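Long-range contacts in putative O-Methyltransferase (Corynebacterium glutamicum, PDB 3DR5), which probably transfers a methyl group from S-adenosyl-L-methionine to an oxygen atom of an acceptor that has not been established: residues 61-66 with 135-140; 158-163 with 205-210; 125-130 with 149-154. All coordinates share one frame; numbering follows the deposited sequence.

In the fold
Contacts 1 and 2 lie in one mixed sheet of the Rossmann-like methyltransferase fold; contact 3 joins a loop to the end of helix 142-152. Contact 1 joins the carboxyl ends of the first and fourth strands, and contact 2 ties the fifth strand to the antiparallel seventh. Their centres lie about 10 Å apart, and the contacts meet at Gly135, whose N probably bonds to Val160 O (2.8 Å) and whose O to Ala162 N (3.2 Å). Contact 3 sits at the other end of the fourth strand, its centre about 17 Å from each of the others. Ile61 packs on Tyr130 there, and Leu153 reaches Leu159. Cofactor in this fold binds at the carboxyl strand ends, the side of contact 1.

Contact 1: residues 61-66 with 135-140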
# COMPACT_ATOMS: atom_id res chain seq x y z
N ILE A 61 -11.47 -11.12 1.44
CA ILE A 61 -12.50 -11.13 2.47
C ILE A 61 -12.64 -9.70 3.01
O ILE A 61 -11.64 -9.05 3.33
CB ILE A 61 -12.16 -12.04 3.66
CG1 ILE A 61 -12.03 -13.49 3.21
CG2 ILE A 61 -13.29 -11.95 4.72
CD1 ILE A 61 -11.59 -14.44 4.32
N ALA A 62 -13.88 -9.22 3.08
CA ALA A 62 -14.16 -7.89 3.65
C ALA A 62 -15.06 -8.11 4.88
O ALA A 62 -16.21 -8.53 4.76
CB ALA A 62 -14.87 -6.99 2.62
N ILE A 63 -14.52 -7.84 6.06
CA ILE A 63 -15.26 -7.98 7.31
C ILE A 63 -15.58 -6.58 7.79
O ILE A 63 -14.77 -5.92 8.43
CB ILE A 63 -14.40 -8.72 8.35
CG1 ILE A 63 -14.16 -10.16 7.88
CG2 ILE A 63 -15.09 -8.70 9.69
CD1 ILE A 63 -12.78 -10.68 8.20
N THR A 64 -16.80 -6.14 7.51
CA THR A 64 -17.21 -4.79 7.86
C THR A 64 -18.71 -4.57 7.62
O THR A 64 -19.30 -5.22 6.76
CB THR A 64 -16.44 -3.78 6.97
OG1 THR A 64 -16.99 -2.47 7.11
CG2 THR A 64 -16.53 -4.20 5.48
N PRO A 65 -19.32 -3.64 8.37
CA PRO A 65 -20.75 -3.32 8.24
C PRO A 65 -21.03 -2.66 6.88
O PRO A 65 -22.14 -2.71 6.38
CB PRO A 65 -21.01 -2.34 9.38
CG PRO A 65 -20.00 -2.71 10.40
CD PRO A 65 -18.76 -3.09 9.62
N ALA A 66 -20.01 -2.03 6.31
CA ALA A 66 -20.15 -1.36 5.01
C ALA A 66 -19.32 -2.10 3.96
O ALA A 66 -18.40 -1.54 3.38
CB ALA A 66 -19.69 0.08 5.11
N GLY A 135 -10.44 -5.86 7.54
CA GLY A 135 -11.25 -5.95 8.74
C GLY A 135 -11.59 -4.60 9.35
O GLY A 135 -10.72 -3.74 9.54
N GLN A 136 -12.88 -4.39 9.61
CA GLN A 136 -13.33 -3.17 10.26
C GLN A 136 -14.06 -3.69 11.51
O GLN A 136 -15.24 -4.03 11.48
CB GLN A 136 -14.31 -2.37 9.39
CG GLN A 136 -14.83 -1.13 10.10
CD GLN A 136 -13.97 0.10 9.87
OE1 GLN A 136 -13.39 0.65 10.81
NE2 GLN A 136 -13.87 0.53 8.62
N VAL A 137 -13.33 -3.75 12.62
CA VAL A 137 -13.88 -4.27 13.87
C VAL A 137 -13.58 -3.35 15.05
O VAL A 137 -12.90 -2.33 14.89
CB VAL A 137 -13.29 -5.68 14.17
CG1 VAL A 137 -13.62 -6.64 13.03
CG2 VAL A 137 -11.77 -5.59 14.34
N SER A 138 -14.09 -3.72 16.22
CA SER A 138 -13.83 -2.94 17.42
C SER A 138 -12.43 -3.33 17.88
O SER A 138 -11.97 -4.45 17.65
CB SER A 138 -14.83 -3.29 18.53
OG SER A 138 -16.12 -2.86 18.18
N PRO A 139 -11.73 -2.39 18.54
CA PRO A 139 -10.37 -2.63 19.04
C PRO A 139 -10.27 -3.86 19.93
O PRO A 139 -9.20 -4.45 20.06
CB PRO A 139 -10.03 -1.32 19.79
CG PRO A 139 -11.33 -0.55 19.87
CD PRO A 139 -12.12 -0.98 18.67
N MSE A 140 -11.39 -4.24 20.55
CA MSE A 140 -11.37 -5.41 21.42
C MSE A 140 -11.40 -6.72 20.62
O MSE A 140 -11.11 -7.79 21.15
CB MSE A 140 -12.54 -5.35 22.43
CG MSE A 140 -12.31 -4.31 23.55
SE MSE A 140 -12.01 -5.05 25.34
CE MSE A 140 -11.28 -6.78 24.87
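Gln136 N donates a short, fairly straight hydrogen bond to Ile63 O, 2.7 Å long with an angle of 160° at the hydrogen. The donor lies nearly along the C=O axis of Ile63, at 174°. The same oxygen receives a softer approach from Gly135 CA, 3.5 Å from Ile63 O, through a CA-H...O contact. Two consecutive residues of one chain segment thus converge on one carbonyl, and they do so where Ile63 and Gly135 form a parallel bridge. With no side chain, Gly135 adds no bulk to the face on which Ile63 lies. Ile63 suits a buried strand: its branched side chain packs on that face, and its CG2 reaches Val137 CG1 at 4.2 Å, the two side chains crossing at a slant while Leu145 of helix 142-152 touches both. This is the point at which the first and fourth strands of a Rossmann-like methyltransferase sheet run out side by side. As in relatives, the loop after the first strand may lie near the cofactor; no cofactor contact is established here. Beyond the bridge the side chains take over. Thr64 CB lies 3.5 Å from Gln136 CB, and the threonine hydroxyl oxygen also borders that carbon. Because Thr64 OG1 stands anti to its own backbone N (chi1 169°), it lies beside the carbonyl carbon and can accept from Ala66 N at 3.2 Å. The result is an ST turn, which steers the chain into helix 67-77, with Ala66 as its N-cap residue. Between them Pro65, which has no N-H to offer a neighbouring strand, lays its ring beside Gln136, Pro65 CD coming to 4.1 Å from Gln136 O.

Contact 2: residues 158-163 with 205-210; sequences ALVLAD and AGLTVV
Leu207 pushes the end of its side chain into a hollow formed by Val160, Leu161 and Ala162. Its CD1 comes within 3.3 Å of Val160 CG1, closer than usual for two methyls, so the exact spacing is doubtful. On its other flanks Leu207 CD1 meets Leu161 O at 3.6 Å and Ala162 CA at 3.8 Å. With CG anti to the backbone N (chi1 -175°), the leucine leans across to the neighbouring strand, where Ala162, whose CB points away, offers its CA. Val160 is the complementary bump. While one methyl faces Leu207, the other, CG2, lies 4.1 Å from Val209 CB, these two valines standing side by side on the same face of the sheet. Helix 39-51 covers that face through Leu44, Leu45 and Leu48, and Thr47 of the second subunit packs on Val209. On the reverse face Leu159 sits beside Val210 and Leu161 beside Thr208, with the leucines reaching to helix 142-152; beta-branched Thr208 and Val210 favour the extended backbone. Between the faces runs an antiparallel ladder: Leu159 and Val210 exchange two hydrogen bonds, as do Leu161 and Thr208, while Val160 and Val209 form the non-hydrogen-bonded pair. Beyond the ladder the chain bends at Asp163, and the next link is made by its carboxylate. Asp163 OD1 receives Ala205 N at 3.0 Å from the anti side, 19° out of the carboxylate plane, and the small Ala205 CB fits against Asp163 CB at 3.6 Å. Gly206 follows with backbone angles at which a side chain would collide with the preceding carbonyl. An antiparallel seventh strand laid beside the fifth, within the order 3-2-1-4-5-7-6, is the signature of the class I methyltransferase fold.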
# COMPACT_ATOMS: atom_id res chain seq x y z
N ALA A 158 -2.20 -10.02 2.44
CA ALA A 158 -2.27 -8.93 3.40
C ALA A 158 -3.54 -8.85 4.22
O ALA A 158 -4.64 -9.00 3.69
CB ALA A 158 -2.06 -7.60 2.69
N LEU A 159 -3.36 -8.59 5.51
CA LEU A 159 -4.47 -8.38 6.42
C LEU A 159 -4.45 -6.85 6.64
O LEU A 159 -3.43 -6.29 7.06
CB LEU A 159 -4.24 -9.10 7.76
CG LEU A 159 -5.22 -8.77 8.89
CD1 LEU A 159 -6.65 -9.17 8.50
CD2 LEU A 159 -4.78 -9.52 10.14
N VAL A 160 -5.57 -6.19 6.35
CA VAL A 160 -5.69 -4.74 6.52
C VAL A 160 -6.66 -4.41 7.64
O VAL A 160 -7.86 -4.73 7.56
CB VAL A 160 -6.16 -4.08 5.20
CG1 VAL A 160 -6.21 -2.57 5.38
CG2 VAL A 160 -5.19 -4.44 4.07
N LEU A 161 -6.15 -3.77 8.70
CA LEU A 161 -6.96 -3.42 9.87
C LEU A 161 -7.22 -1.92 9.98
O LEU A 161 -6.34 -1.15 10.35
CB LEU A 161 -6.28 -3.93 11.14
CG LEU A 161 -5.92 -5.43 11.12
CD1 LEU A 161 -5.06 -5.79 12.33
CD2 LEU A 161 -7.19 -6.26 11.09
N ALA A 162 -8.45 -1.52 9.67
CA ALA A 162 -8.84 -0.11 9.73
C ALA A 162 -8.89 0.47 11.14
O ALA A 162 -9.24 -0.23 12.09
CB ALA A 162 -10.20 0.07 9.07
N ASP A 163 -8.53 1.75 11.25
CA ASP A 163 -8.55 2.50 12.51
C ASP A 163 -7.95 1.78 13.71
O ASP A 163 -8.32 2.05 14.85
CB ASP A 163 -9.99 2.89 12.86
CG ASP A 163 -10.71 3.54 11.70
OD1 ASP A 163 -10.08 4.34 10.99
OD2 ASP A 163 -11.92 3.27 11.51
N ALA A 205 -7.96 6.40 10.98
CA ALA A 205 -7.46 6.61 12.34
C ALA A 205 -6.16 5.81 12.57
O ALA A 205 -5.77 5.55 13.71
CB ALA A 205 -8.52 6.19 13.37
N GLY A 206 -5.50 5.41 11.48
CA GLY A 206 -4.27 4.64 11.60
C GLY A 206 -4.49 3.21 11.14
O GLY A 206 -5.09 2.41 11.84
N LEU A 207 -3.97 2.90 9.96
CA LEU A 207 -4.13 1.59 9.35
C LEU A 207 -2.99 0.64 9.61
O LEU A 207 -1.83 1.01 9.48
CB LEU A 207 -4.31 1.79 7.85
CG LEU A 207 -4.63 0.61 6.92
CD1 LEU A 207 -6.10 0.24 7.07
CD2 LEU A 207 -4.33 0.99 5.47
N THR A 208 -3.31 -0.59 9.98
CA THR A 208 -2.26 -1.58 10.17
C THR A 208 -2.46 -2.67 9.13
O THR A 208 -3.51 -3.32 9.08
CB THR A 208 -2.30 -2.25 11.56
OG1 THR A 208 -2.16 -1.26 12.58
CG2 THR A 208 -1.14 -3.25 11.69
N VAL A 209 -1.48 -2.84 8.26
CA VAL A 209 -1.57 -3.91 7.28
C VAL A 209 -0.40 -4.85 7.57
O VAL A 209 0.75 -4.45 7.70
CB VAL A 209 -1.60 -3.38 5.79
CG1 VAL A 209 -1.24 -1.93 5.74
CG2 VAL A 209 -0.73 -4.24 4.90
N VAL A 210 -0.73 -6.13 7.72
CA VAL A 210 0.28 -7.10 8.00
C VAL A 210 0.19 -8.17 6.92
O VAL A 210 -0.82 -8.86 6.75
CB VAL A 210 0.15 -7.64 9.49
CG1 VAL A 210 -1.20 -7.26 10.06
CG2 VAL A 210 0.43 -9.10 9.59

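Contact 3: residues 125-130 with 149-154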
# COMPACT_ATOMS: atom_id res chain seq x y z
N LEU A 125 -13.89 -21.36 7.11
CA LEU A 125 -13.29 -21.07 5.82
C LEU A 125 -11.99 -21.84 5.65
O LEU A 125 -11.38 -22.26 6.63
CB LEU A 125 -13.07 -19.55 5.68
CG LEU A 125 -14.31 -18.66 5.85
CD1 LEU A 125 -13.87 -17.20 5.94
CD2 LEU A 125 -15.28 -18.86 4.69
N ALA A 126 -11.56 -22.03 4.41
CA ALA A 126 -10.35 -22.78 4.13
C ALA A 126 -9.05 -22.04 4.41
O ALA A 126 -8.88 -20.90 3.98
CB ALA A 126 -10.38 -23.27 2.67
N ASN A 127 -8.15 -22.69 5.13
CA ASN A 127 -6.86 -22.12 5.46
C ASN A 127 -6.00 -21.90 4.21
O ASN A 127 -6.12 -22.64 3.23
CB ASN A 127 -6.07 -23.03 6.40
CG ASN A 127 -6.54 -22.95 7.84
OD1 ASN A 127 -7.06 -21.93 8.28
ND2 ASN A 127 -6.33 -24.04 8.59
N ASP A 128 -5.14 -20.88 4.24
CA ASP A 128 -4.21 -20.62 3.14
C ASP A 128 -4.89 -20.46 1.79
O ASP A 128 -4.38 -20.93 0.77
CB ASP A 128 -3.22 -21.79 3.08
CG ASP A 128 -1.99 -21.50 2.23
OD1 ASP A 128 -1.44 -20.38 2.35
OD2 ASP A 128 -1.55 -22.38 1.45
N SER A 129 -6.03 -19.78 1.77
CA SER A 129 -6.77 -19.61 0.52
C SER A 129 -7.06 -18.17 0.12
O SER A 129 -7.57 -17.93 -0.97
CB SER A 129 -8.10 -20.36 0.61
OG SER A 129 -7.98 -21.71 0.23
N TYR A 130 -6.72 -17.22 0.97
CA TYR A 130 -7.02 -15.84 0.69
C TYR A 130 -5.80 -14.94 0.55
O TYR A 130 -4.84 -15.05 1.30
CB TYR A 130 -7.97 -15.32 1.78
CG TYR A 130 -9.29 -16.06 1.80
CD1 TYR A 130 -10.34 -15.69 0.95
CD2 TYR A 130 -9.46 -17.20 2.60
CE1 TYR A 130 -11.53 -16.42 0.90
CE2 TYR A 130 -10.64 -17.94 2.55
CZ TYR A 130 -11.67 -17.55 1.69
OH TYR A 130 -12.84 -18.28 1.64
N ALA A 149 -7.79 -14.57 11.06
CA ALA A 149 -7.42 -14.31 9.68
C ALA A 149 -6.08 -14.89 9.23
O ALA A 149 -5.96 -15.38 8.10
CB ALA A 149 -7.46 -12.80 9.41
N TRP A 150 -5.09 -14.86 10.10
CA TRP A 150 -3.76 -15.34 9.72
C TRP A 150 -3.71 -16.68 9.01
O TRP A 150 -3.11 -16.79 7.93
CB TRP A 150 -2.81 -15.36 10.93
CG TRP A 150 -1.36 -15.25 10.53
CD1 TRP A 150 -0.38 -16.18 10.72
CD2 TRP A 150 -0.74 -14.15 9.85
NE1 TRP A 150 0.81 -15.73 10.20
CE2 TRP A 150 0.62 -14.49 9.67
CE3 TRP A 150 -1.19 -12.91 9.39
CZ2 TRP A 150 1.53 -13.63 9.02
CZ3 TRP A 150 -0.29 -12.05 8.76
CH2 TRP A 150 1.06 -12.42 8.58
N PRO A 151 -4.34 -17.71 9.58
CA PRO A 151 -4.32 -19.02 8.93
C PRO A 151 -4.93 -19.02 7.53
O PRO A 151 -4.51 -19.79 6.67
CB PRO A 151 -5.14 -19.90 9.88
CG PRO A 151 -5.06 -19.21 11.20
CD PRO A 151 -5.09 -17.75 10.85
N LEU A 152 -5.91 -18.15 7.30
CA LEU A 152 -6.60 -18.08 6.01
C LEU A 152 -5.76 -17.39 4.93
O LEU A 152 -5.93 -17.64 3.74
CB LEU A 152 -7.93 -17.35 6.17
CG LEU A 152 -8.88 -17.81 7.29
CD1 LEU A 152 -10.02 -16.80 7.47
CD2 LEU A 152 -9.43 -19.19 6.95
N LEU A 153 -4.86 -16.53 5.37
CA LEU A 153 -4.00 -15.77 4.46
C LEU A 153 -2.92 -16.57 3.79
O LEU A 153 -2.29 -17.41 4.42
CB LEU A 153 -3.33 -14.62 5.19
CG LEU A 153 -4.02 -13.26 5.31
CD1 LEU A 153 -3.11 -12.31 6.08
CD2 LEU A 153 -4.31 -12.70 3.90
N ARG A 154 -2.70 -16.32 2.50
CA ARG A 154 -1.63 -16.99 1.78
C ARG A 154 -0.38 -16.08 1.92
O ARG A 154 -0.50 -14.89 2.25
CB ARG A 154 -1.98 -17.16 0.31
CG ARG A 154 -3.16 -18.09 0.09
CD ARG A 154 -3.69 -18.02 -1.33
NE ARG A 154 -2.79 -18.64 -2.30
CZ ARG A 154 -2.57 -19.95 -2.39
NH1 ARG A 154 -3.19 -20.80 -1.58
NH2 ARG A 154 -1.74 -20.41 -3.32
O HOH W 1 -0.69 -19.74 4.87
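Arg154 runs its side chain along the turn at Asp128 and Ser129. Arg154 CB starts between Tyr130 O and the Asp128 carboxylate, CG presses on Asp128 O at 3.2 Å, and CD lies 3.7 Å from Ser129 C. A bend at chi3 (71°) then folds the chain back, keeping NE and CZ near Asp128 O, CZ at 3.8 Å. At the tip NH1 donates to Asp128 O at 2.6 Å, a short but bent bond (137° at the hydrogen), with that oxygen at the guanidinium edge. The Asp128 carboxylate adds a long salt bridge, NH1 to OD2 at 3.8 Å, in which no N-H points at the oxygen. A long, flexible arginine suits this place: its methylenes pack on the backbone while its tip supplies charge. A water donates to both Asp128 OD1 and Leu153 O. Deeper in, Leu152 O accepts from Ser129 N and Tyr130 N, each at 2.9 Å, the donors arriving from opposite faces of its carbonyl plane. Asp128 N bonds to Pro151 O on a lone pair, tying the loop to residues 149-154. The Leu152 side chain turns inward, its CD2 meeting Leu125 CB at 3.9 Å and its CB lying beside the Tyr130 ring; Met122 adds to this apolar cluster. Arg154 N then bonds to Tyr130 O at 2.8 Å, and Tyr130 pairs with Leu153 in a parallel bridge. Helix 142-152 thus returns to the start of the strand it follows, as in the beta-alpha-beta crossover between neighbouring parallel strands 130-135 and 157-161 of a Rossmann-like fold.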